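Local coordinates for lithostathine-1-alpha (Homo sapiens, PDB 1QDD), which is a secreted pancreatic C-type lectin-like glycoprotein that might inhibit spontaneous calcium carbonate precipitation and may be associated with pancreas and brain regeneration, at residues A[72-80]-A[127-138]. The protein carries 1 engineered substitution. Residues are numbered along the deposited sequence; the frame is centred on the assembly and turned at random.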
ATOM      1  N   ASP A  72       2.693  11.676 -12.351  1.00  9.17           N
ATOM      2  CA  ASP A  72       3.900  12.457 -12.151  1.00 10.14           C
ATOM      3  C   ASP A  72       4.258  12.609 -10.673  1.00 10.49           C
ATOM      4  O   ASP A  72       5.215  13.315 -10.322  1.00 11.49           O
ATOM      5  CB  ASP A  72       3.771  13.852 -12.790  1.00 12.30           C
ATOM      6  CG  ASP A  72       3.698  13.785 -14.311  1.00 13.55           C
ATOM      7  OD1 ASP A  72       2.701  14.313 -14.863  1.00 15.70           O
ATOM      8  OD2 ASP A  72       4.591  13.141 -14.901  1.00 13.59           O
ATOM      9  N   ASP A  73       3.560  11.914  -9.774  1.00  9.21           N
ATOM     10  CA  ASP A  73       3.825  12.001  -8.342  1.00  9.43           C
ATOM     11  C   ASP A  73       5.194  11.478  -7.920  1.00  9.21           C
ATOM     12  O   ASP A  73       5.721  10.556  -8.525  1.00 11.09           O
ATOM     13  CB  ASP A  73       2.724  11.260  -7.568  1.00 11.45           C
ATOM     14  CG  ASP A  73       1.403  11.984  -7.525  1.00 13.22           C
ATOM     15  OD1 ASP A  73       0.468  11.470  -6.855  1.00 15.23           O
ATOM     16  OD2 ASP A  73       1.232  13.064  -8.127  1.00 14.32           O
ATOM     17  N   PHE A  74       5.751  12.074  -6.870  1.00  9.89           N
ATOM     18  CA  PHE A  74       7.050  11.675  -6.341  1.00  9.40           C
ATOM     19  C   PHE A  74       6.948  10.675  -5.192  1.00  8.83           C
ATOM     20  O   PHE A  74       7.915   9.938  -4.989  1.00 10.11           O
ATOM     21  CB  PHE A  74       7.821  12.923  -5.861  1.00 11.47           C
ATOM     22  CG  PHE A  74       8.108  13.911  -6.964  1.00 13.99           C
ATOM     23  CD1 PHE A  74       7.410  15.098  -7.051  1.00 16.57           C
ATOM     24  CD2 PHE A  74       9.114  13.644  -7.872  1.00 15.71           C
ATOM     25  CE1 PHE A  74       7.688  16.006  -8.066  1.00 17.87           C
ATOM     26  CE2 PHE A  74       9.388  14.540  -8.900  1.00 17.00           C
ATOM     27  CZ  PHE A  74       8.664  15.706  -8.982  1.00 17.36           C
ATOM     28  N   ASN A  75       5.897  10.738  -4.400  1.00  9.00           N
ATOM     29  CA  ASN A  75       5.724   9.919  -3.200  1.00  9.04           C
ATOM     30  C   ASN A  75       4.332   9.311  -3.148  1.00  8.56           C
ATOM     31  O   ASN A  75       3.351   9.987  -3.447  1.00 10.20           O
ATOM     32  CB  ASN A  75       5.882  10.740  -1.914  1.00 11.61           C
ATOM     33  CG  ASN A  75       7.314  11.135  -1.641  1.00 13.63           C
ATOM     34  OD1 ASN A  75       8.117  10.338  -1.181  1.00 16.65           O
ATOM     35  ND2 ASN A  75       7.638  12.365  -2.028  1.00 15.51           N
ATOM     36  N   VAL A  76       4.235   8.018  -2.842  1.00  7.31           N
ATOM     37  CA  VAL A  76       2.966   7.295  -2.776  1.00  7.66           C
ATOM     38  C   VAL A  76       2.878   6.536  -1.450  1.00  6.97           C
ATOM     39  O   VAL A  76       3.795   5.754  -1.145  1.00  7.71           O
ATOM     40  CB  VAL A  76       2.788   6.320  -3.956  1.00  7.34           C
ATOM     41  CG1 VAL A  76       1.470   5.562  -3.876  1.00  8.95           C
ATOM     42  CG2 VAL A  76       2.877   7.056  -5.296  1.00  9.19           C
ATOM     43  N   TRP A  77       1.822   6.690  -0.681  1.00  6.71           N
ATOM     44  CA  TRP A  77       1.716   5.977   0.601  1.00  6.68           C
ATOM     45  C   TRP A  77       1.507   4.463   0.482  1.00  7.02           C
ATOM     46  O   TRP A  77       0.776   3.966  -0.377  1.00  8.18           O
ATOM     47  CB  TRP A  77       0.503   6.496   1.380  1.00  8.20           C
ATOM     48  CG  TRP A  77       0.470   7.841   2.016  1.00  8.71           C
ATOM     49  CD1 TRP A  77      -0.515   8.779   1.874  1.00  8.99           C
ATOM     50  CD2 TRP A  77       1.423   8.404   2.924  1.00  8.52           C
ATOM     51  NE1 TRP A  77      -0.230   9.884   2.636  1.00  9.47           N
ATOM     52  CE2 TRP A  77       0.959   9.685   3.289  1.00  9.02           C
ATOM     53  CE3 TRP A  77       2.637   7.949   3.454  1.00  9.01           C
ATOM     54  CZ2 TRP A  77       1.662  10.506   4.171  1.00 10.61           C
ATOM     55  CZ3 TRP A  77       3.318   8.766   4.343  1.00  9.34           C
ATOM     56  CH2 TRP A  77       2.833  10.037   4.680  1.00 10.40           C
ATOM     57  N   ILE A  78       2.149   3.756   1.415  1.00  7.18           N
ATOM     58  CA  ILE A  78       1.931   2.333   1.676  1.00  7.13           C
ATOM     59  C   ILE A  78       1.547   2.220   3.160  1.00  7.10           C
ATOM     60  O   ILE A  78       1.654   3.180   3.918  1.00  7.75           O
ATOM     61  CB  ILE A  78       3.055   1.400   1.262  1.00  8.37           C
ATOM     62  CG1 ILE A  78       4.348   1.672   2.040  1.00  9.26           C
ATOM     63  CG2 ILE A  78       3.303   1.502  -0.244  1.00 10.58           C
ATOM     64  CD1 ILE A  78       5.455   0.662   1.783  1.00 11.04           C
ATOM     65  N   GLY A  79       1.089   1.038   3.590  1.00  7.27           N
ATOM     66  CA  GLY A  79       0.570   0.855   4.932  1.00  7.48           C
ATOM     67  C   GLY A  79       1.489   0.702   6.117  1.00  7.05           C
ATOM     68  O   GLY A  79       0.997   0.252   7.177  1.00  8.52           O
ATOM     69  N   LEU A  80       2.765   0.989   6.011  1.00  6.99           N
ATOM     70  CA  LEU A  80       3.728   0.780   7.089  1.00  7.03           C
ATOM     71  C   LEU A  80       3.880   2.027   7.936  1.00  7.49           C
ATOM     72  O   LEU A  80       3.981   3.143   7.392  1.00  8.66           O
ATOM     73  CB  LEU A  80       5.072   0.312   6.530  1.00  8.34           C
ATOM     74  CG  LEU A  80       6.018  -0.407   7.504  1.00  9.72           C
ATOM     75  CD1 LEU A  80       5.553  -1.817   7.821  1.00 10.93           C
ATOM     76  CD2 LEU A  80       7.436  -0.480   6.938  1.00 11.31           C
ATOM     77  N   TRP A 127      11.604   2.441  -0.184  1.00  8.29           N
ATOM     78  CA  TRP A 127      10.828   3.085   0.845  1.00  8.64           C
ATOM     79  C   TRP A 127      11.556   4.219   1.560  1.00  8.54           C
ATOM     80  O   TRP A 127      12.763   4.136   1.799  1.00  9.75           O
ATOM     81  CB  TRP A 127      10.473   2.042   1.910  1.00  9.00           C
ATOM     82  CG  TRP A 127       9.753   0.806   1.469  1.00  8.87           C
ATOM     83  CD1 TRP A 127       9.217   0.522   0.256  1.00  9.19           C
ATOM     84  CD2 TRP A 127       9.480  -0.353   2.285  1.00  9.61           C
ATOM     85  NE1 TRP A 127       8.625  -0.728   0.236  1.00  9.94           N
ATOM     86  CE2 TRP A 127       8.783  -1.273   1.480  1.00 10.22           C
ATOM     87  CE3 TRP A 127       9.770  -0.671   3.611  1.00 11.15           C
ATOM     88  CZ2 TRP A 127       8.364  -2.512   1.987  1.00 11.36           C
ATOM     89  CZ3 TRP A 127       9.355  -1.903   4.101  1.00 12.30           C
ATOM     90  CH2 TRP A 127       8.664  -2.795   3.282  1.00 12.05           C
ATOM     91  N   LYS A 128      10.811   5.238   1.966  1.00  8.39           N
ATOM     92  CA  LYS A 128      11.337   6.343   2.765  1.00  9.87           C
ATOM     93  C   LYS A 128      10.373   6.650   3.900  1.00  9.27           C
ATOM     94  O   LYS A 128       9.165   6.660   3.706  1.00 10.13           O
ATOM     95  CB  LYS A 128      11.487   7.566   1.862  1.00 13.57           C
ATOM     96  CG  LYS A 128      11.926   8.886   2.449  1.00 15.98           C
ATOM     97  CD  LYS A 128      12.243   9.824   1.297  1.00 19.10           C
ATOM     98  CE  LYS A 128      11.063  10.632   0.801  1.00 20.93           C
ATOM     99  NZ  LYS A 128      11.595  11.783  -0.005  1.00 22.82           N
ATOM    100  N   ASP A 129      10.906   6.931   5.089  1.00  9.31           N
ATOM    101  CA  ASP A 129      10.135   7.394   6.234  1.00  9.80           C
ATOM    102  C   ASP A 129       9.891   8.897   6.155  1.00 10.41           C
ATOM    103  O   ASP A 129      10.859   9.639   5.929  1.00 12.14           O
ATOM    104  CB  ASP A 129      10.819   7.054   7.565  1.00 11.59           C
ATOM    105  CG  ASP A 129      12.233   7.562   7.736  1.00 12.72           C
ATOM    106  OD1 ASP A 129      13.051   7.324   6.835  1.00 13.46           O
ATOM    107  OD2 ASP A 129      12.540   8.196   8.778  1.00 15.49           O
ATOM    108  N   VAL A 130       8.680   9.357   6.320  1.00  9.45           N
ATOM    109  CA  VAL A 130       8.280  10.760   6.198  1.00 10.99           C
ATOM    110  C   VAL A 130       7.233  11.105   7.246  1.00 11.58           C
ATOM    111  O   VAL A 130       6.638  10.203   7.852  1.00 11.86           O
ATOM    112  CB  VAL A 130       7.672  11.028   4.799  1.00 12.51           C
ATOM    113  CG1 VAL A 130       8.683  11.006   3.667  1.00 15.75           C
ATOM    114  CG2 VAL A 130       6.564  10.021   4.500  1.00 14.76           C
ATOM    115  N   PRO A 131       6.937  12.380   7.477  1.00 11.63           N
ATOM    116  CA  PRO A 131       5.912  12.775   8.425  1.00 12.01           C
ATOM    117  C   PRO A 131       4.550  12.260   7.991  1.00 10.81           C
ATOM    118  O   PRO A 131       4.129  12.390   6.827  1.00 11.48           O
ATOM    119  CB  PRO A 131       5.955  14.303   8.390  1.00 13.35           C
ATOM    120  CG  PRO A 131       7.330  14.633   7.918  1.00 14.82           C
ATOM    121  CD  PRO A 131       7.673  13.549   6.917  1.00 13.62           C
ATOM    122  N   CYS A 132       3.758  11.733   8.913  1.00 10.40           N
ATOM    123  CA  CYS A 132       2.440  11.181   8.643  1.00 10.96           C
ATOM    124  C   CYS A 132       1.415  12.213   8.199  1.00 11.63           C
ATOM    125  O   CYS A 132       0.381  11.856   7.613  1.00 12.01           O
ATOM    126  CB  CYS A 132       1.915  10.442   9.883  1.00 11.65           C
ATOM    127  SG  CYS A 132       2.882   8.987  10.359  1.00 11.50           S
ATOM    128  N   GLU A 133       1.656  13.490   8.463  1.00 12.96           N
ATOM    129  CA  GLU A 133       0.785  14.587   8.099  1.00 14.85           C
ATOM    130  C   GLU A 133       1.000  15.088   6.679  1.00 14.00           C
ATOM    131  O   GLU A 133       0.236  15.951   6.220  1.00 15.25           O
ATOM    132  CB  GLU A 133       0.941  15.746   9.101  1.00 18.24           C
ATOM    133  CG  GLU A 133       0.648  15.360  10.537  1.00 22.99           C
ATOM    134  CD  GLU A 133       1.851  14.845  11.297  1.00 25.01           C
ATOM    135  OE1 GLU A 133       2.976  14.695  10.772  1.00 25.41           O
ATOM    136  OE2 GLU A 133       1.660  14.535  12.498  1.00 28.41           O
ATOM    137  N   ASP A 134       1.997  14.576   5.961  1.00 13.61           N
ATOM    138  CA  ASP A 134       2.152  14.901   4.546  1.00 13.85           C
ATOM    139  C   ASP A 134       0.939  14.411   3.756  1.00 12.88           C
ATOM    140  O   ASP A 134       0.245  13.480   4.189  1.00 13.60           O
ATOM    141  CB  ASP A 134       3.419  14.288   3.957  1.00 14.93           C
ATOM    142  CG  ASP A 134       4.710  14.992   4.321  1.00 17.08           C
ATOM    143  OD1 ASP A 134       4.674  16.026   5.010  1.00 19.04           O
ATOM    144  OD2 ASP A 134       5.754  14.462   3.876  1.00 18.81           O
ATOM    145  N   LYS A 135       0.638  15.047   2.633  1.00 12.49           N
ATOM    146  CA  LYS A 135      -0.514  14.705   1.798  1.00 12.17           C
ATOM    147  C   LYS A 135      -0.076  14.134   0.464  1.00 11.19           C
ATOM    148  O   LYS A 135       0.468  14.838  -0.405  1.00 12.16           O
ATOM    149  CB  LYS A 135      -1.439  15.929   1.629  1.00 14.85           C
ATOM    150  CG  LYS A 135      -2.049  16.368   2.954  1.00 18.62           C
ATOM    151  CD  LYS A 135      -2.693  17.739   2.926  1.00 21.69           C
ATOM    152  CE  LYS A 135      -3.011  18.198   4.346  1.00 23.37           C
ATOM    153  NZ  LYS A 135      -3.789  19.463   4.365  1.00 25.68           N
ATOM    154  N   PHE A 136      -0.203  12.816   0.313  1.00  9.89           N
ATOM    155  CA  PHE A 136       0.234  12.065  -0.847  1.00  9.28           C
ATOM    156  C   PHE A 136      -0.873  11.173  -1.414  1.00  7.87           C
ATOM    157  O   PHE A 136      -1.873  10.857  -0.763  1.00  9.06           O
ATOM    158  CB  PHE A 136       1.407  11.134  -0.451  1.00  9.82           C
ATOM    159  CG  PHE A 136       2.682  11.770   0.013  1.00 10.36           C
ATOM    160  CD1 PHE A 136       3.145  12.977  -0.489  1.00 11.45           C
ATOM    161  CD2 PHE A 136       3.478  11.123   0.953  1.00 11.64           C
ATOM    162  CE1 PHE A 136       4.325  13.541  -0.049  1.00 13.14           C
ATOM    163  CE2 PHE A 136       4.673  11.681   1.377  1.00 12.99           C
ATOM    164  CZ  PHE A 136       5.103  12.890   0.878  1.00 13.53           C
ATOM    165  N   SER A 137      -0.668  10.736  -2.667  1.00  7.94           N
ATOM    166  CA  SER A 137      -1.498   9.715  -3.303  1.00  7.83           C
ATOM    167  C   SER A 137      -1.201   8.365  -2.636  1.00  7.08           C
ATOM    168  O   SER A 137      -0.297   8.263  -1.782  1.00  8.11           O
ATOM    169  CB  SER A 137      -1.195   9.668  -4.789  1.00  7.76           C
ATOM    170  OG  SER A 137       0.199   9.476  -4.980  1.00  9.91           O
ATOM    171  N   PHE A 138      -1.940   7.314  -2.965  1.00  6.90           N
ATOM    172  CA  PHE A 138      -1.861   6.056  -2.209  1.00  7.26           C
ATOM    173  C   PHE A 138      -2.362   4.856  -2.974  1.00  7.98           C
ATOM    174  O   PHE A 138      -3.086   4.973  -3.978  1.00  8.71           O
ATOM    175  CB  PHE A 138      -2.664   6.209  -0.893  1.00  8.28           C
ATOM    176  CG  PHE A 138      -4.095   6.642  -1.003  1.00  9.13           C
ATOM    177  CD1 PHE A 138      -5.132   5.722  -0.981  1.00  9.89           C
ATOM    178  CD2 PHE A 138      -4.425   7.993  -1.064  1.00  9.64           C
ATOM    179  CE1 PHE A 138      -6.449   6.130  -1.009  1.00 10.60           C
ATOM    180  CE2 PHE A 138      -5.742   8.391  -1.091  1.00 10.32           C
ATOM    181  CZ  PHE A 138      -6.762   7.473  -1.066  1.00 11.01           C
TER
HETATM  182  O   HOH W   1       1.945  12.295  -3.883  1.00 13.79           O
HETATM  183  O   HOH W   2       9.877  13.856  -0.903  1.00 26.25           O
HETATM  184  O   HOH W   3      10.466  11.046  -3.117  1.00 28.82           O
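The Trp77 indole takes the edge of the Phe136 ring over one face, edge-to-face with planes at 52° and Phe136 CD2 3.7 Å from Trp77 CE2. In the indole plane lie the carbonyl oxygens of Pro131 and Asp134, the latter 3.3 Å from CZ2 of Trp77, while NE1 is hydrogen-bonded to Glu33 O. Phe136 is sandwiched: CB of Asn75 sits 3.5 Å from the ring centroid, almost on the normal, CB of Asp134 on the opposite face near the rim. Trp127 receives CD1 of Ile78 over its five-membered ring. Within the C-type lectin fold, strand 75-78 pairs in the parallel sense with strand 136-138 at Trp77 and Phe138, the segment axes 52° apart; Trp77 N donates nearly straight (170°) to Ser137 O. The type I turn 131-134 between strands 127-130 and 136-138 brings both rim carbonyls to the indole; Cys132 is disulfide-bonded to Cys115. Before strand 75-78, the anti lone pair of Asp73 OD1 accepts from Ser137 OG (2.8 Å), brought there by lying between its own N and carbonyl carbon; Asp73 OD2 pairs with Arg32. One water joins Asn75 ND2 to Lys128 NZ; a second donates to Asn75 OD1, also bonded by Ser117 OG, and is weakly held by NZ.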